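Long-range contact in uncharacterized NTF2-like protein (Mesorhizobium loti, PDB 3FH1), which is of unknown function but belongs to the SnoaL-like branch of the NTF2 clan, whose curved sheet and helices enclose a pocket: residues V88-W100 against S106-G118. Numbering follows the deposited sequence.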
loop_
_atom_site.group_PDB
_atom_site.type_symbol
_atom_site.label_atom_id
_atom_site.label_comp_id
_atom_site.label_asym_id
_atom_site.label_seq_id
_atom_site.Cartn_x
_atom_site.Cartn_y
_atom_site.Cartn_z
ATOM N N VAL A 88 -3.653 -7.609 8.232
ATOM C CA VAL A 88 -5.060 -7.258 8.507
ATOM C C VAL A 88 -5.213 -6.476 9.768
ATOM O O VAL A 88 -4.594 -6.832 10.776
ATOM C CB VAL A 88 -5.877 -8.587 8.619
ATOM C CG1 VAL A 88 -7.273 -8.330 9.082
ATOM C CG2 VAL A 88 -5.826 -9.325 7.265
ATOM N N ALA A 89 -6.080 -5.473 9.754
ATOM C CA ALA A 89 -6.431 -4.738 10.951
ATOM C C ALA A 89 -7.849 -4.213 10.792
ATOM O O ALA A 89 -8.127 -3.391 9.925
ATOM C CB ALA A 89 -5.419 -3.590 11.232
ATOM N N GLY A 90 -8.761 -4.742 11.596
ATOM C CA GLY A 90 -10.123 -4.281 11.569
ATOM C C GLY A 90 -10.735 -4.658 10.251
ATOM O O GLY A 90 -10.670 -5.822 9.857
ATOM N N ASP A 91 -11.318 -3.678 9.559
ATOM C CA ASP A 91 -11.994 -3.899 8.263
ATOM C C ASP A 91 -11.022 -3.601 7.088
ATOM O O ASP A 91 -11.419 -3.543 5.905
ATOM C CB ASP A 91 -13.191 -2.953 8.165
ATOM C CG ASP A 91 -14.310 -3.329 9.041
ATOM O OD1 ASP A 91 -14.575 -4.552 9.205
ATOM O OD2 ASP A 91 -14.955 -2.371 9.539
ATOM N N ARG A 92 -9.725 -3.483 7.365
ATOM C CA ARG A 92 -8.737 -3.191 6.324
ATOM C C ARG A 92 -7.643 -4.210 6.211
ATOM O O ARG A 92 -7.359 -4.925 7.169
ATOM C CB ARG A 92 -8.102 -1.824 6.605
ATOM C CG ARG A 92 -9.174 -0.728 6.520
ATOM C CD ARG A 92 -8.556 0.540 6.235
ATOM N NE ARG A 92 -9.501 1.615 6.318
ATOM C CZ ARG A 92 -9.225 2.802 5.813
ATOM N NH1 ARG A 92 -8.071 3.008 5.197
ATOM N NH2 ARG A 92 -10.094 3.777 5.969
ATOM N N ALA A 93 -7.022 -4.300 5.049
ATOM C CA ALA A 93 -5.908 -5.170 4.878
ATOM C C ALA A 93 -4.996 -4.645 3.834
ATOM O O ALA A 93 -5.377 -3.858 2.971
ATOM C CB ALA A 93 -6.374 -6.538 4.446
ATOM N N THR A 94 -3.743 -5.044 3.950
ATOM C CA THR A 94 -2.794 -4.819 2.845
ATOM C C THR A 94 -2.291 -6.189 2.352
ATOM O O THR A 94 -2.109 -7.102 3.146
ATOM C CB THR A 94 -1.574 -3.913 3.239
ATOM O OG1 THR A 94 -0.793 -4.529 4.290
ATOM C CG2 THR A 94 -2.027 -2.548 3.623
ATOM N N ILE A 95 -2.155 -6.334 1.047
ATOM C CA ILE A 95 -1.644 -7.588 0.472
ATOM C C ILE A 95 -0.523 -7.213 -0.438
ATOM O O ILE A 95 -0.751 -6.567 -1.482
ATOM C CB ILE A 95 -2.694 -8.369 -0.363
ATOM C CG1 ILE A 95 -4.001 -8.568 0.446
ATOM C CG2 ILE A 95 -2.095 -9.660 -0.830
ATOM C CD1 ILE A 95 -5.205 -8.998 -0.451
ATOM N N ARG A 96 0.703 -7.526 0.001
ATOM C CA ARG A 96 1.879 -7.359 -0.872
ATOM C C ARG A 96 2.073 -8.613 -1.682
ATOM O O ARG A 96 1.963 -9.731 -1.180
ATOM C CB ARG A 96 3.151 -7.013 -0.087
ATOM C CG ARG A 96 3.218 -5.563 0.390
ATOM C CD ARG A 96 4.597 -5.323 0.984
ATOM N NE ARG A 96 4.930 -6.017 2.230
ATOM C CZ ARG A 96 5.915 -6.912 2.374
ATOM N NH1 ARG A 96 6.558 -7.404 1.347
ATOM N NH2 ARG A 96 6.242 -7.364 3.583
ATOM N N TRP A 97 2.415 -8.417 -2.951
ATOM C CA TRP A 97 2.558 -9.469 -3.935
ATOM C C TRP A 97 3.615 -9.210 -4.978
ATOM O O TRP A 97 4.106 -8.103 -5.139
ATOM C CB TRP A 97 1.192 -9.741 -4.617
ATOM C CG TRP A 97 0.462 -8.526 -5.084
ATOM C CD1 TRP A 97 -0.640 -7.987 -4.480
ATOM C CD2 TRP A 97 0.670 -7.751 -6.285
ATOM N NE1 TRP A 97 -1.086 -6.900 -5.168
ATOM C CE2 TRP A 97 -0.319 -6.737 -6.287
ATOM C CE3 TRP A 97 1.586 -7.790 -7.331
ATOM C CZ2 TRP A 97 -0.396 -5.776 -7.300
ATOM C CZ3 TRP A 97 1.506 -6.835 -8.317
ATOM C CH2 TRP A 97 0.522 -5.875 -8.310
ATOM N N ARG A 98 3.987 -10.280 -5.682
ATOM C CA ARG A 98 4.799 -10.229 -6.882
ATOM C C ARG A 98 3.976 -10.880 -7.993
ATOM O O ARG A 98 3.515 -12.027 -7.850
ATOM C CB ARG A 98 6.117 -10.965 -6.706
ATOM C CG ARG A 98 6.908 -10.970 -8.001
ATOM C CD ARG A 98 8.246 -11.639 -7.872
ATOM N NE ARG A 98 9.125 -11.106 -6.837
ATOM C CZ ARG A 98 10.018 -10.156 -7.079
ATOM N NH1 ARG A 98 10.130 -9.631 -8.294
ATOM N NH2 ARG A 98 10.821 -9.740 -6.117
ATOM N N TYR A 99 3.752 -10.119 -9.055
ATOM C CA TYR A 99 2.993 -10.594 -10.228
ATOM C C TYR A 99 3.969 -11.027 -11.306
ATOM O O TYR A 99 4.881 -10.269 -11.677
ATOM C CB TYR A 99 2.112 -9.442 -10.739
ATOM C CG TYR A 99 1.336 -9.762 -11.994
ATOM C CD1 TYR A 99 0.405 -10.752 -11.998
ATOM C CD2 TYR A 99 1.509 -9.010 -13.167
ATOM C CE1 TYR A 99 -0.337 -11.046 -13.124
ATOM C CE2 TYR A 99 0.779 -9.307 -14.333
ATOM C CZ TYR A 99 -0.161 -10.320 -14.294
ATOM O OH TYR A 99 -0.928 -10.646 -15.410
ATOM N N TRP A 100 3.742 -12.236 -11.835
ATOM C CA TRP A 100 4.547 -12.808 -12.898
ATOM C C TRP A 100 3.743 -12.770 -14.170
ATOM O O TRP A 100 2.621 -13.257 -14.226
ATOM C CB TRP A 100 4.944 -14.248 -12.585
ATOM C CG TRP A 100 5.821 -14.376 -11.416
ATOM C CD1 TRP A 100 5.450 -14.502 -10.100
ATOM C CD2 TRP A 100 7.240 -14.443 -11.437
ATOM N NE1 TRP A 100 6.561 -14.620 -9.317
ATOM C CE2 TRP A 100 7.673 -14.581 -10.109
ATOM C CE3 TRP A 100 8.192 -14.375 -12.453
ATOM C CZ2 TRP A 100 9.021 -14.677 -9.766
ATOM C CZ3 TRP A 100 9.523 -14.457 -12.106
ATOM C CH2 TRP A 100 9.920 -14.627 -10.772
ATOM N N SER A 106 8.459 -9.905 -13.953
ATOM C CA SER A 106 7.603 -9.766 -12.792
ATOM C C SER A 106 7.638 -8.342 -12.328
ATOM O O SER A 106 8.490 -7.562 -12.785
ATOM C CB SER A 106 8.036 -10.674 -11.640
ATOM O OG SER A 106 9.247 -10.240 -11.043
ATOM N N VAL A 107 6.702 -8.008 -11.453
ATOM C CA VAL A 107 6.671 -6.713 -10.807
ATOM C C VAL A 107 6.090 -6.875 -9.385
ATOM O O VAL A 107 5.149 -7.638 -9.152
ATOM C CB VAL A 107 5.890 -5.640 -11.618
ATOM C CG1 VAL A 107 4.397 -6.037 -11.817
ATOM C CG2 VAL A 107 6.031 -4.252 -10.964
ATOM N N ARG A 108 6.692 -6.200 -8.412
ATOM C CA ARG A 108 6.109 -6.169 -7.075
ATOM C C ARG A 108 5.028 -5.116 -6.964
ATOM O O ARG A 108 5.098 -4.048 -7.582
ATOM C CB ARG A 108 7.192 -5.945 -6.037
ATOM C CG ARG A 108 8.319 -6.935 -6.005
ATOM C CD ARG A 108 9.339 -6.569 -4.955
ATOM N NE ARG A 108 8.858 -6.752 -3.589
ATOM C CZ ARG A 108 9.286 -6.032 -2.555
ATOM N NH1 ARG A 108 10.204 -5.112 -2.711
ATOM N NH2 ARG A 108 8.805 -6.261 -1.348
ATOM N N GLY A 109 4.048 -5.397 -6.113
ATOM C CA GLY A 109 2.905 -4.494 -5.892
ATOM C C GLY A 109 2.221 -4.725 -4.589
ATOM O O GLY A 109 2.635 -5.553 -3.758
ATOM N N VAL A 110 1.150 -3.977 -4.387
ATOM C CA VAL A 110 0.396 -4.052 -3.172
ATOM C C VAL A 110 -1.049 -3.671 -3.468
ATOM O O VAL A 110 -1.339 -2.820 -4.348
ATOM C CB VAL A 110 0.963 -3.080 -2.071
ATOM C CG1 VAL A 110 0.866 -1.605 -2.504
ATOM C CG2 VAL A 110 0.322 -3.397 -0.688
ATOM N N ASN A 111 -1.957 -4.328 -2.745
ATOM C CA ASN A 111 -3.355 -3.945 -2.725
ATOM C C ASN A 111 -3.716 -3.425 -1.311
ATOM O O ASN A 111 -3.349 -4.038 -0.280
ATOM C CB ASN A 111 -4.309 -5.130 -2.913
ATOM C CG ASN A 111 -4.378 -5.630 -4.317
ATOM O OD1 ASN A 111 -3.537 -5.363 -5.141
ATOM N ND2 ASN A 111 -5.466 -6.358 -4.617
ATOM N N LEU A 112 -4.407 -2.282 -1.261
ATOM C CA LEU A 112 -5.042 -1.802 -0.049
ATOM C C LEU A 112 -6.528 -2.115 -0.135
ATOM O O LEU A 112 -7.259 -1.627 -1.009
ATOM C CB LEU A 112 -4.889 -0.299 0.143
ATOM C CG LEU A 112 -3.660 0.166 0.909
ATOM C CD1 LEU A 112 -2.367 -0.276 0.145
ATOM C CD2 LEU A 112 -3.719 1.702 1.148
HETATM N N MSE A 113 -6.975 -2.882 0.834
HETATM C CA MSE A 113 -8.326 -3.459 0.799
HETATM C C MSE A 113 -9.152 -3.003 1.925
HETATM O O MSE A 113 -8.657 -2.865 3.039
HETATM C CB MSE A 113 -8.239 -5.007 0.865
HETATM C CG MSE A 113 -7.311 -5.649 -0.143
HETATM SE SE MSE A 113 -7.966 -5.655 -1.933
HETATM C CE MSE A 113 -9.295 -7.031 -1.697
ATOM N N ARG A 114 -10.445 -2.788 1.657
ATOM C CA ARG A 114 -11.359 -2.370 2.691
ATOM C C ARG A 114 -12.689 -3.124 2.562
ATOM O O ARG A 114 -13.191 -3.299 1.428
ATOM C CB ARG A 114 -11.581 -0.872 2.672
ATOM C CG ARG A 114 -12.464 -0.389 3.829
ATOM C CD ARG A 114 -12.502 1.116 3.991
ATOM N NE ARG A 114 -12.980 1.808 2.812
ATOM C CZ ARG A 114 -14.252 2.042 2.552
ATOM N NH1 ARG A 114 -15.193 1.651 3.391
ATOM N NH2 ARG A 114 -14.579 2.691 1.438
ATOM N N VAL A 115 -13.181 -3.625 3.690
ATOM C CA VAL A 115 -14.435 -4.364 3.722
ATOM C C VAL A 115 -15.472 -3.672 4.538
ATOM O O VAL A 115 -15.160 -3.008 5.533
ATOM C CB VAL A 115 -14.236 -5.752 4.297
ATOM C CG1 VAL A 115 -13.303 -6.551 3.343
ATOM C CG2 VAL A 115 -13.686 -5.651 5.725
ATOM N N GLN A 116 -16.732 -3.857 4.135
ATOM C CA GLN A 116 -17.857 -3.276 4.856
ATOM C C GLN A 116 -18.972 -4.306 4.729
ATOM O O GLN A 116 -19.183 -4.857 3.642
ATOM C CB GLN A 116 -18.262 -1.976 4.217
ATOM C CG GLN A 116 -19.417 -1.325 4.861
ATOM C CD GLN A 116 -19.673 0.024 4.248
ATOM O OE1 GLN A 116 -20.675 0.227 3.577
ATOM N NE2 GLN A 116 -18.716 0.924 4.405
ATOM N N ASP A 117 -19.691 -4.562 5.813
ATOM C CA ASP A 117 -20.755 -5.576 5.823
ATOM C C ASP A 117 -20.267 -6.935 5.318
ATOM O O ASP A 117 -21.031 -7.687 4.718
ATOM C CB ASP A 117 -21.968 -5.139 4.985
ATOM C CG ASP A 117 -22.895 -4.201 5.726
ATOM O OD1 ASP A 117 -22.477 -3.655 6.773
ATOM O OD2 ASP A 117 -24.038 -3.994 5.236
ATOM N N GLY A 118 -19.003 -7.265 5.579
ATOM C CA GLY A 118 -18.492 -8.581 5.217
ATOM C C GLY A 118 -18.106 -8.799 3.766
ATOM O O GLY A 118 -17.866 -9.944 3.367
HETATM O O HOH W 1 -17.232 -5.767 7.547
#
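Trp-97 and Asn-111 make the side-chain bond at the middle of this antiparallel hairpin: NE1 donates to OD1 over 2.9 Å, with the oxygen in the indole plane. The amide stands almost perpendicular to the ring (87°), the donor well above its carbonyl plane. Asn-111 ND2 bonds weakly to an unidentified ligand, so the amide probably borders the NTF2-like pocket. Near the connecting loop, Arg-98 NH1 reaches Ser-106 OG at 3.0 Å, the hydroxyl meeting the edge of the guanidinium while Arg-108 CG lies over its face. Backbone hydrogen bonds run the length of the hairpin, from Tyr-99 N and Val-107 O (2.8 Å) to Val-115 N and Asp-91 O.

Trp-97 CG lies between the backbone N and the carbonyl carbon (chi1 48°), laying the indole back over Gly-109, whose CA sits 3.5 Å from the six-membered ring's centroid in a CH-pi contact, with no CB to keep the ring off. A leucine in place of Trp-97 would probably leave Asn-111 OD1 without its indole donor and open a gap over Gly-109. Along the same face, Ile-95 CD1 packs on CG of Met-113 (selenomethionine; 4.0 Å), toward helix 16-31.

The other face is rich in arginines, among which Thr-94 and Val-110 meet the second subunit. Arg-96 NH1 and Arg-108 NH2 lie 3.7 Å apart, but both side chains form salt bridges to Glu-84; Arg-98 pairs with Asp-56 of the second subunit. The hairpin is thus two-sided: arginines paired with acids of both subunits line the face turned to the dimer partner, mainly apolar and aromatic groups the helix-covered side.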